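Local coordinates for intramolecular trans-sialidase (Macrobdella decora, PDB 3SLI), which cleaves sialic acid from sialoglycoconjugates by an intramolecular trans-sialidase reaction, releasing it as 2,7-anhydro-Neu5Ac, at residues V31-I39 against F143-V153; F371-L379 against N410-F420. All coordinates share one frame; numbering follows the deposited sequence.

Contact 1: residues V31-I39 against F143-V153; sequences VKAMTQGTI and FISDITGVDNV
A type I beta turn from Val31 to Met34 packs against the short 3-10 segment 144-146, the two backbones coming nearest at Ala33 and Ser145, whose CA atoms are 4.4 Å apart. The joint lies at one end of the concanavalin-like beta sandwich of the N-terminal domain, where 31-39 runs into strand 37-45 of one sheet and 143-153 into strand 152-155 of the other. Ser145 N donates to Met34 O at 2.8 Å. Beside this bond, a first torsion that sets CG of Phe143 anti to its backbone N (chi1 -151°) lays the ring alongside Met34 and pointing the same way, with Phe143 CD2 3.8 Å from Met34 CB; Ile39 CD1 lies at the ring's edge. Ile144 directs CG2 at the turn's carbonyls, 3.4 Å from Lys32 O. Further along, the extended Lys32 chain lies over two valines: its CG is 3.7 Å from both Val150 CG1 and Val153 CG2, so the aliphatic stem of a charged residue serves as apolar packing. A second polar link runs through solvent, one water donating to Lys32 O and to Ile144 O, each oxygen 2.8 Å away.

Contact 2: residues F371-L379 against N410-F420; sequences FRVDGEYNL and NMNIFYKNSVF
Leu379 CD2 is the bump that fills a hollow formed by Ile413 CG2, Ser418 OG, Asn412 C and, less closely, Met411 CG. It presses to 3.4 Å from Ile413 CG2, closer than carbons usually come, and the leucine and isoleucine side chains cross at about a right angle. Ile413 is itself a knob with two ends. Because its CG1 stands between the backbone N and the carbonyl carbon (chi1 62°), CD1 reaches Tyr377 CD1 at 3.5 Å while CG2 turns to Leu379 and Val373. Beyond them Phe420 drives an edge into the face of Phe371 in a T-shaped stack, CE2 standing 3.6 Å from Phe371 CG with the planes at 79°; Val419 CG2 adds a methyl near the same ring.

Two backbone hydrogen bonds flank the single bridge between Asn378 and Asn412: Leu379 N to Met411 O at 2.7 Å and Ile413 N to Tyr377 O at 3.1 Å. Asn412 ND2 gives a further bond to Asn378 OD1, 3.2 Å away and approached from above the Asn378 carbonyl plane. Asn412 OD1 receives Phe414 N on an in-plane lone pair, which holds the amide by both ends. This bond and that from Glu376 N to Asp374 OD1 make two Asx turns, Asn378 N being an added donor to Asp374 OD1 from the opposite carboxylate face, and the lone beta bridge joins the two turn regions.

Overall arrangement
Contact 1 closes before contact 2 opens along the chain, and the two stand far apart, with centres about 61 Å and nearest atoms about 44 Å from each other. They share no sheet. Contact 1 joins the two sheets of the N-terminal concanavalin-like domain, through the turn and loop that lead into strands 37-45 and 152-155; contact 2 lies among the turns that connect strands of the large antiparallel sheet that includes 367-373, 379-381 and 407-410. Contact 1 unites distant parts of the chain, 104 residues apart at the closest ends, against 31 for contact 2. As worked examples, they illustrate local closure within separate parts of a multidomain sialidase, with no contact between them.

Contact 1: residues V31-I39 against F143-V153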
loop_
_atom_site.group_PDB
_atom_site.type_symbol
_atom_site.label_atom_id
_atom_site.label_comp_id
_atom_site.label_asym_id
_atom_site.label_seq_id
_atom_site.Cartn_x
_atom_site.Cartn_y
_atom_site.Cartn_z
ATOM N N VAL A 31 32.506 2.184 -26.642
ATOM C CA VAL A 31 31.205 1.764 -26.112
ATOM C C VAL A 31 30.795 0.397 -26.674
ATOM O O VAL A 31 30.276 -0.456 -25.941
ATOM C CB VAL A 31 30.112 2.838 -26.399
ATOM C CG1 VAL A 31 28.748 2.369 -25.900
ATOM C CG2 VAL A 31 30.483 4.160 -25.718
ATOM N N LYS A 32 31.107 0.160 -27.948
ATOM C CA LYS A 32 30.774 -1.113 -28.599
ATOM C C LYS A 32 31.585 -2.293 -28.075
ATOM O O LYS A 32 31.305 -3.440 -28.438
ATOM C CB LYS A 32 30.957 -1.024 -30.120
ATOM C CG LYS A 32 29.958 -0.146 -30.840
ATOM C CD LYS A 32 30.355 0.056 -32.302
ATOM C CE LYS A 32 29.478 1.128 -32.949
ATOM N NZ LYS A 32 29.784 1.411 -34.386
ATOM N N ALA A 33 32.561 -2.024 -27.205
ATOM C CA ALA A 33 33.410 -3.080 -26.656
ATOM C C ALA A 33 33.570 -3.059 -25.131
ATOM O O ALA A 33 34.455 -3.718 -24.591
ATOM C CB ALA A 33 34.787 -3.036 -27.329
ATOM N N MET A 34 32.676 -2.363 -24.434
ATOM C CA MET A 34 32.732 -2.267 -22.972
ATOM C C MET A 34 32.720 -3.607 -22.247
ATOM O O MET A 34 31.861 -4.462 -22.496
ATOM C CB MET A 34 31.575 -1.413 -22.458
ATOM C CG MET A 34 31.663 0.031 -22.879
ATOM S SD MET A 34 30.172 0.964 -22.512
ATOM C CE MET A 34 30.408 1.313 -20.759
ATOM N N THR A 35 33.673 -3.790 -21.341
ATOM C CA THR A 35 33.771 -5.018 -20.563
ATOM C C THR A 35 32.968 -4.859 -19.273
ATOM O O THR A 35 32.673 -5.840 -18.590
ATOM C CB THR A 35 35.239 -5.337 -20.217
ATOM O OG1 THR A 35 35.827 -4.210 -19.555
ATOM C CG2 THR A 35 36.025 -5.623 -21.486
ATOM N N GLN A 36 32.647 -3.605 -18.956
ATOM C CA GLN A 36 31.872 -3.217 -17.774
ATOM C C GLN A 36 31.599 -1.721 -17.926
ATOM O O GLN A 36 31.866 -1.149 -18.987
ATOM C CB GLN A 36 32.679 -3.441 -16.503
ATOM C CG GLN A 36 33.909 -2.563 -16.421
ATOM C CD GLN A 36 34.319 -2.301 -14.997
ATOM O OE1 GLN A 36 33.935 -3.034 -14.083
ATOM N NE2 GLN A 36 35.082 -1.233 -14.787
ATOM N N GLY A 37 31.063 -1.083 -16.888
ATOM C CA GLY A 37 30.809 0.343 -16.986
ATOM C C GLY A 37 29.579 0.852 -16.265
ATOM O O GLY A 37 28.939 0.125 -15.507
ATOM N N THR A 38 29.236 2.107 -16.528
ATOM C CA THR A 38 28.081 2.745 -15.910
ATOM C C THR A 38 27.393 3.641 -16.932
ATOM O O THR A 38 28.054 4.341 -17.695
ATOM C CB THR A 38 28.501 3.645 -14.710
ATOM O OG1 THR A 38 29.355 2.910 -13.819
ATOM C CG2 THR A 38 27.267 4.112 -13.937
ATOM N N ILE A 39 26.067 3.586 -16.983
ATOM C CA ILE A 39 25.315 4.439 -17.891
ATOM C C ILE A 39 24.303 5.189 -17.053
ATOM O O ILE A 39 23.612 4.599 -16.223
ATOM C CB ILE A 39 24.536 3.667 -18.989
ATOM C CG1 ILE A 39 25.490 2.891 -19.904
ATOM C CG2 ILE A 39 23.720 4.644 -19.826
ATOM C CD1 ILE A 39 25.703 1.463 -19.476
ATOM N N PHE A 143 29.197 -8.581 -20.480
ATOM C CA PHE A 143 28.849 -7.220 -20.855
ATOM C C PHE A 143 28.918 -7.047 -22.373
ATOM O O PHE A 143 28.951 -8.035 -23.107
ATOM C CB PHE A 143 29.629 -6.142 -20.093
ATOM C CG PHE A 143 28.855 -4.851 -19.947
ATOM C CD1 PHE A 143 27.527 -4.871 -19.501
ATOM C CD2 PHE A 143 29.411 -3.633 -20.317
ATOM C CE1 PHE A 143 26.771 -3.696 -19.434
ATOM C CE2 PHE A 143 28.663 -2.447 -20.256
ATOM C CZ PHE A 143 27.342 -2.477 -19.816
ATOM N N ILE A 144 28.921 -5.810 -22.846
ATOM C CA ILE A 144 28.916 -5.540 -24.279
ATOM C C ILE A 144 30.024 -6.251 -25.063
ATOM O O ILE A 144 29.797 -6.715 -26.182
ATOM C CB ILE A 144 28.885 -4.017 -24.533
ATOM C CG1 ILE A 144 27.610 -3.433 -23.902
ATOM C CG2 ILE A 144 28.934 -3.718 -26.027
ATOM C CD1 ILE A 144 27.501 -1.921 -23.962
ATOM N N SER A 145 31.186 -6.411 -24.443
ATOM C CA SER A 145 32.313 -7.091 -25.074
ATOM C C SER A 145 32.003 -8.556 -25.411
ATOM O O SER A 145 32.678 -9.161 -26.250
ATOM C CB SER A 145 33.537 -7.034 -24.155
ATOM O OG SER A 145 33.212 -7.509 -22.859
ATOM N N ASP A 146 30.973 -9.108 -24.769
ATOM C CA ASP A 146 30.580 -10.498 -24.969
ATOM C C ASP A 146 29.488 -10.715 -26.012
ATOM O O ASP A 146 29.117 -11.853 -26.294
ATOM C CB ASP A 146 30.173 -11.128 -23.639
ATOM C CG ASP A 146 31.298 -11.115 -22.624
ATOM O OD1 ASP A 146 32.346 -11.752 -22.860
ATOM O OD2 ASP A 146 31.139 -10.472 -21.578
ATOM N N ILE A 147 28.942 -9.630 -26.551
ATOM C CA ILE A 147 27.925 -9.739 -27.584
ATOM C C ILE A 147 28.645 -9.893 -28.928
ATOM O O ILE A 147 29.607 -9.177 -29.209
ATOM C CB ILE A 147 27.026 -8.486 -27.619
ATOM C CG1 ILE A 147 26.319 -8.313 -26.269
ATOM C CG2 ILE A 147 26.003 -8.589 -28.758
ATOM C CD1 ILE A 147 25.478 -7.046 -26.184
ATOM N N THR A 148 28.173 -10.823 -29.751
ATOM C CA THR A 148 28.771 -11.095 -31.058
ATOM C C THR A 148 28.299 -10.184 -32.187
ATOM O O THR A 148 27.102 -10.061 -32.456
ATOM C CB THR A 148 28.532 -12.562 -31.472
ATOM O OG1 THR A 148 28.968 -13.425 -30.412
ATOM C CG2 THR A 148 29.305 -12.899 -32.748
ATOM N N GLY A 149 29.254 -9.513 -32.820
ATOM C CA GLY A 149 28.939 -8.642 -33.937
ATOM C C GLY A 149 28.271 -7.307 -33.671
ATOM O O GLY A 149 27.452 -6.859 -34.480
ATOM N N VAL A 150 28.628 -6.643 -32.577
ATOM C CA VAL A 150 28.039 -5.342 -32.278
ATOM C C VAL A 150 28.368 -4.383 -33.424
ATOM O O VAL A 150 29.513 -4.323 -33.886
ATOM C CB VAL A 150 28.560 -4.787 -30.933
ATOM C CG1 VAL A 150 28.090 -3.353 -30.729
ATOM C CG2 VAL A 150 28.059 -5.651 -29.797
ATOM N N ASP A 151 27.364 -3.659 -33.905
ATOM C CA ASP A 151 27.566 -2.730 -35.012
ATOM C C ASP A 151 26.836 -1.400 -34.842
ATOM O O ASP A 151 26.728 -0.623 -35.792
ATOM C CB ASP A 151 27.135 -3.388 -36.338
ATOM C CG ASP A 151 25.619 -3.619 -36.435
ATOM O OD1 ASP A 151 24.895 -3.434 -35.432
ATOM O OD2 ASP A 151 25.148 -3.983 -37.533
ATOM N N ASN A 152 26.318 -1.136 -33.645
ATOM C CA ASN A 152 25.593 0.107 -33.428
ATOM C C ASN A 152 25.424 0.479 -31.959
ATOM O O ASN A 152 25.493 -0.377 -31.070
ATOM C CB ASN A 152 24.208 0.045 -34.105
ATOM C CG ASN A 152 23.180 -0.743 -33.284
ATOM O OD1 ASN A 152 22.490 -0.176 -32.435
ATOM N ND2 ASN A 152 23.080 -2.042 -33.536
ATOM N N VAL A 153 25.248 1.778 -31.733
ATOM C CA VAL A 153 25.011 2.359 -30.418
ATOM C C VAL A 153 23.820 3.245 -30.745
ATOM O O VAL A 153 23.920 4.151 -31.584
ATOM C CB VAL A 153 26.190 3.232 -29.920
ATOM C CG1 VAL A 153 25.843 3.836 -28.557
ATOM C CG2 VAL A 153 27.457 2.394 -29.813
HETATM O O HOH W 1 31.319 -6.200 -28.478
#

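Contact 2: residues F371-L379 against N410-F420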
loop_
_atom_site.group_PDB
_atom_site.type_symbol
_atom_site.label_atom_id
_atom_site.label_comp_id
_atom_site.label_asym_id
_atom_site.label_seq_id
_atom_site.Cartn_x
_atom_site.Cartn_y
_atom_site.Cartn_z
ATOM N N PHE A 371 -4.301 -17.221 36.599
ATOM C CA PHE A 371 -3.863 -16.397 35.475
ATOM C C PHE A 371 -4.724 -15.158 35.249
ATOM O O PHE A 371 -5.890 -15.106 35.649
ATOM C CB PHE A 371 -3.857 -17.217 34.183
ATOM C CG PHE A 371 -2.990 -18.438 34.235
ATOM C CD1 PHE A 371 -3.380 -19.555 34.967
ATOM C CD2 PHE A 371 -1.797 -18.487 33.521
ATOM C CE1 PHE A 371 -2.596 -20.702 34.985
ATOM C CE2 PHE A 371 -1.005 -19.632 33.533
ATOM C CZ PHE A 371 -1.406 -20.742 34.266
ATOM N N ARG A 372 -4.140 -14.178 34.570
ATOM C CA ARG A 372 -4.821 -12.935 34.237
ATOM C C ARG A 372 -4.045 -12.242 33.112
ATOM O O ARG A 372 -2.953 -12.681 32.749
ATOM C CB ARG A 372 -4.926 -12.018 35.464
ATOM C CG ARG A 372 -3.626 -11.365 35.887
ATOM C CD ARG A 372 -3.884 -10.233 36.867
ATOM N NE ARG A 372 -2.926 -9.139 36.690
ATOM C CZ ARG A 372 -1.735 -9.072 37.281
ATOM N NH1 ARG A 372 -1.336 -10.036 38.104
ATOM N NH2 ARG A 372 -0.936 -8.040 37.038
ATOM N N VAL A 373 -4.635 -11.204 32.533
ATOM C CA VAL A 373 -3.995 -10.447 31.465
ATOM C C VAL A 373 -4.051 -8.959 31.802
ATOM O O VAL A 373 -4.918 -8.514 32.565
ATOM C CB VAL A 373 -4.684 -10.674 30.071
ATOM C CG1 VAL A 373 -4.567 -12.117 29.635
ATOM C CG2 VAL A 373 -6.142 -10.236 30.103
ATOM N N ASP A 374 -3.090 -8.201 31.278
ATOM C CA ASP A 374 -3.055 -6.756 31.491
ATOM C C ASP A 374 -3.800 -6.059 30.342
ATOM O O ASP A 374 -4.381 -6.727 29.478
ATOM C CB ASP A 374 -1.603 -6.254 31.583
ATOM C CG ASP A 374 -0.734 -6.717 30.415
ATOM O OD1 ASP A 374 -1.262 -6.951 29.307
ATOM O OD2 ASP A 374 0.490 -6.855 30.606
ATOM N N GLY A 375 -3.725 -4.732 30.301
ATOM C CA GLY A 375 -4.395 -3.974 29.255
ATOM C C GLY A 375 -3.823 -4.183 27.861
ATOM O O GLY A 375 -4.283 -3.563 26.901
ATOM N N GLU A 376 -2.787 -5.016 27.765
ATOM C CA GLU A 376 -2.130 -5.337 26.499
ATOM C C GLU A 376 -2.340 -6.805 26.119
ATOM O O GLU A 376 -1.808 -7.277 25.115
ATOM C CB GLU A 376 -0.629 -5.047 26.604
ATOM C CG GLU A 376 -0.296 -3.572 26.755
ATOM C CD GLU A 376 -0.864 -2.729 25.623
ATOM O OE1 GLU A 376 -0.657 -3.097 24.446
ATOM O OE2 GLU A 376 -1.529 -1.708 25.908
ATOM N N TYR A 377 -3.092 -7.526 26.951
ATOM C CA TYR A 377 -3.393 -8.948 26.748
ATOM C C TYR A 377 -2.224 -9.936 26.886
ATOM O O TYR A 377 -2.234 -11.036 26.318
ATOM C CB TYR A 377 -4.194 -9.164 25.452
ATOM C CG TYR A 377 -5.608 -8.626 25.557
ATOM C CD1 TYR A 377 -6.635 -9.405 26.091
ATOM C CD2 TYR A 377 -5.902 -7.314 25.186
ATOM C CE1 TYR A 377 -7.919 -8.887 26.258
ATOM C CE2 TYR A 377 -7.183 -6.786 25.346
ATOM C CZ TYR A 377 -8.185 -7.577 25.882
ATOM O OH TYR A 377 -9.448 -7.049 26.032
ATOM N N ASN A 378 -1.235 -9.539 27.682
ATOM C CA ASN A 378 -0.079 -10.375 27.975
ATOM C C ASN A 378 -0.446 -11.160 29.240
ATOM O O ASN A 378 -1.109 -10.616 30.128
ATOM C CB ASN A 378 1.159 -9.505 28.216
ATOM C CG ASN A 378 1.684 -8.876 26.937
ATOM O OD1 ASN A 378 1.612 -9.471 25.864
ATOM N ND2 ASN A 378 2.201 -7.668 27.044
ATOM N N LEU A 379 -0.058 -12.433 29.290
ATOM C CA LEU A 379 -0.358 -13.322 30.412
ATOM C C LEU A 379 0.523 -13.185 31.649
ATOM O O LEU A 379 1.719 -12.892 31.561
ATOM C CB LEU A 379 -0.307 -14.793 29.977
ATOM C CG LEU A 379 -1.453 -15.497 29.252
ATOM C CD1 LEU A 379 -2.770 -15.217 29.961
ATOM C CD2 LEU A 379 -1.503 -15.057 27.810
ATOM N N ASN A 410 6.922 -10.902 26.166
ATOM C CA ASN A 410 5.775 -11.238 26.989
ATOM C C ASN A 410 4.798 -12.119 26.220
ATOM O O ASN A 410 4.492 -11.859 25.053
ATOM C CB ASN A 410 5.077 -9.974 27.486
ATOM C CG ASN A 410 5.895 -9.222 28.521
ATOM O OD1 ASN A 410 5.847 -7.994 28.587
ATOM N ND2 ASN A 410 6.619 -9.952 29.356
ATOM N N MET A 411 4.353 -13.186 26.873
ATOM C CA MET A 411 3.405 -14.130 26.291
ATOM C C MET A 411 2.046 -13.450 26.165
ATOM O O MET A 411 1.468 -13.028 27.160
ATOM C CB MET A 411 3.284 -15.354 27.189
ATOM C CG MET A 411 2.396 -16.437 26.638
ATOM S SD MET A 411 2.344 -17.834 27.746
ATOM C CE MET A 411 3.899 -18.670 27.339
ATOM N N ASN A 412 1.543 -13.354 24.940
ATOM C CA ASN A 412 0.264 -12.710 24.663
ATOM C C ASN A 412 -0.745 -13.766 24.195
ATOM O O ASN A 412 -0.363 -14.739 23.532
ATOM C CB ASN A 412 0.481 -11.641 23.590
ATOM C CG ASN A 412 -0.753 -10.829 23.311
ATOM O OD1 ASN A 412 -1.674 -11.296 22.642
ATOM N ND2 ASN A 412 -0.776 -9.600 23.801
ATOM N N ILE A 413 -2.026 -13.566 24.514
ATOM C CA ILE A 413 -3.080 -14.521 24.133
ATOM C C ILE A 413 -3.252 -14.766 22.628
ATOM O O ILE A 413 -3.902 -15.737 22.228
ATOM C CB ILE A 413 -4.469 -14.154 24.734
ATOM C CG1 ILE A 413 -4.934 -12.787 24.224
ATOM C CG2 ILE A 413 -4.415 -14.191 26.256
ATOM C CD1 ILE A 413 -6.389 -12.476 24.528
ATOM N N PHE A 414 -2.686 -13.891 21.798
ATOM C CA PHE A 414 -2.788 -14.045 20.348
ATOM C C PHE A 414 -1.557 -14.699 19.720
ATOM O O PHE A 414 -1.483 -14.846 18.498
ATOM C CB PHE A 414 -3.065 -12.692 19.694
ATOM C CG PHE A 414 -4.341 -12.049 20.160
ATOM C CD1 PHE A 414 -5.576 -12.555 19.764
ATOM C CD2 PHE A 414 -4.314 -10.945 21.008
ATOM C CE1 PHE A 414 -6.765 -11.970 20.202
ATOM C CE2 PHE A 414 -5.504 -10.351 21.452
ATOM C CZ PHE A 414 -6.730 -10.869 21.046
ATOM N N TYR A 415 -0.611 -15.123 20.557
ATOM C CA TYR A 415 0.631 -15.753 20.094
ATOM C C TYR A 415 0.477 -17.268 19.976
ATOM O O TYR A 415 -0.176 -17.897 20.815
ATOM C CB TYR A 415 1.781 -15.423 21.056
ATOM C CG TYR A 415 2.173 -13.957 21.111
ATOM C CD1 TYR A 415 1.554 -13.007 20.289
ATOM C CD2 TYR A 415 3.181 -13.525 21.971
ATOM C CE1 TYR A 415 1.934 -11.658 20.329
ATOM C CE2 TYR A 415 3.569 -12.181 22.018
ATOM C CZ TYR A 415 2.945 -11.256 21.196
ATOM O OH TYR A 415 3.339 -9.938 21.237
ATOM N N LYS A 416 1.137 -17.869 18.989
ATOM C CA LYS A 416 1.009 -19.310 18.785
ATOM C C LYS A 416 1.540 -20.191 19.910
ATOM O O LYS A 416 1.041 -21.301 20.108
ATOM C CB LYS A 416 1.593 -19.752 17.438
ATOM C CG LYS A 416 3.094 -19.881 17.389
ATOM C CD LYS A 416 3.545 -20.624 16.135
ATOM C CE LYS A 416 5.051 -20.496 15.956
ATOM N NZ LYS A 416 5.568 -21.080 14.689
ATOM N N ASN A 417 2.534 -19.714 20.655
ATOM C CA ASN A 417 3.083 -20.524 21.745
ATOM C C ASN A 417 2.566 -20.133 23.120
ATOM O O ASN A 417 3.169 -20.487 24.133
ATOM C CB ASN A 417 4.622 -20.512 21.739
ATOM C CG ASN A 417 5.215 -21.245 20.546
ATOM O OD1 ASN A 417 6.318 -20.927 20.106
ATOM N ND2 ASN A 417 4.489 -22.225 20.012
ATOM N N SER A 418 1.465 -19.393 23.163
ATOM C CA SER A 418 0.893 -18.983 24.434
ATOM C C SER A 418 0.231 -20.184 25.108
ATOM O O SER A 418 -0.232 -21.108 24.435
ATOM C CB SER A 418 -0.140 -17.877 24.225
ATOM O OG SER A 418 -0.637 -17.410 25.470
ATOM N N VAL A 419 0.192 -20.167 26.437
ATOM C CA VAL A 419 -0.427 -21.248 27.195
ATOM C C VAL A 419 -1.951 -21.148 27.131
ATOM O O VAL A 419 -2.643 -22.148 27.326
ATOM C CB VAL A 419 0.050 -21.274 28.672
ATOM C CG1 VAL A 419 1.540 -21.570 28.729
ATOM C CG2 VAL A 419 -0.268 -19.955 29.374
ATOM N N PHE A 420 -2.453 -19.941 26.879
ATOM C CA PHE A 420 -3.886 -19.658 26.748
ATOM C C PHE A 420 -4.044 -18.977 25.395
ATOM O O PHE A 420 -3.560 -17.853 25.205
ATOM C CB PHE A 420 -4.363 -18.705 27.844
ATOM C CG PHE A 420 -4.869 -19.393 29.077
ATOM C CD1 PHE A 420 -6.038 -20.141 29.037
ATOM C CD2 PHE A 420 -4.197 -19.261 30.288
ATOM C CE1 PHE A 420 -6.536 -20.745 30.184
ATOM C CE2 PHE A 420 -4.687 -19.862 31.443
ATOM C CZ PHE A 420 -5.861 -20.605 31.391
HETATM O O HOH W 2 4.034 -9.455 23.718
#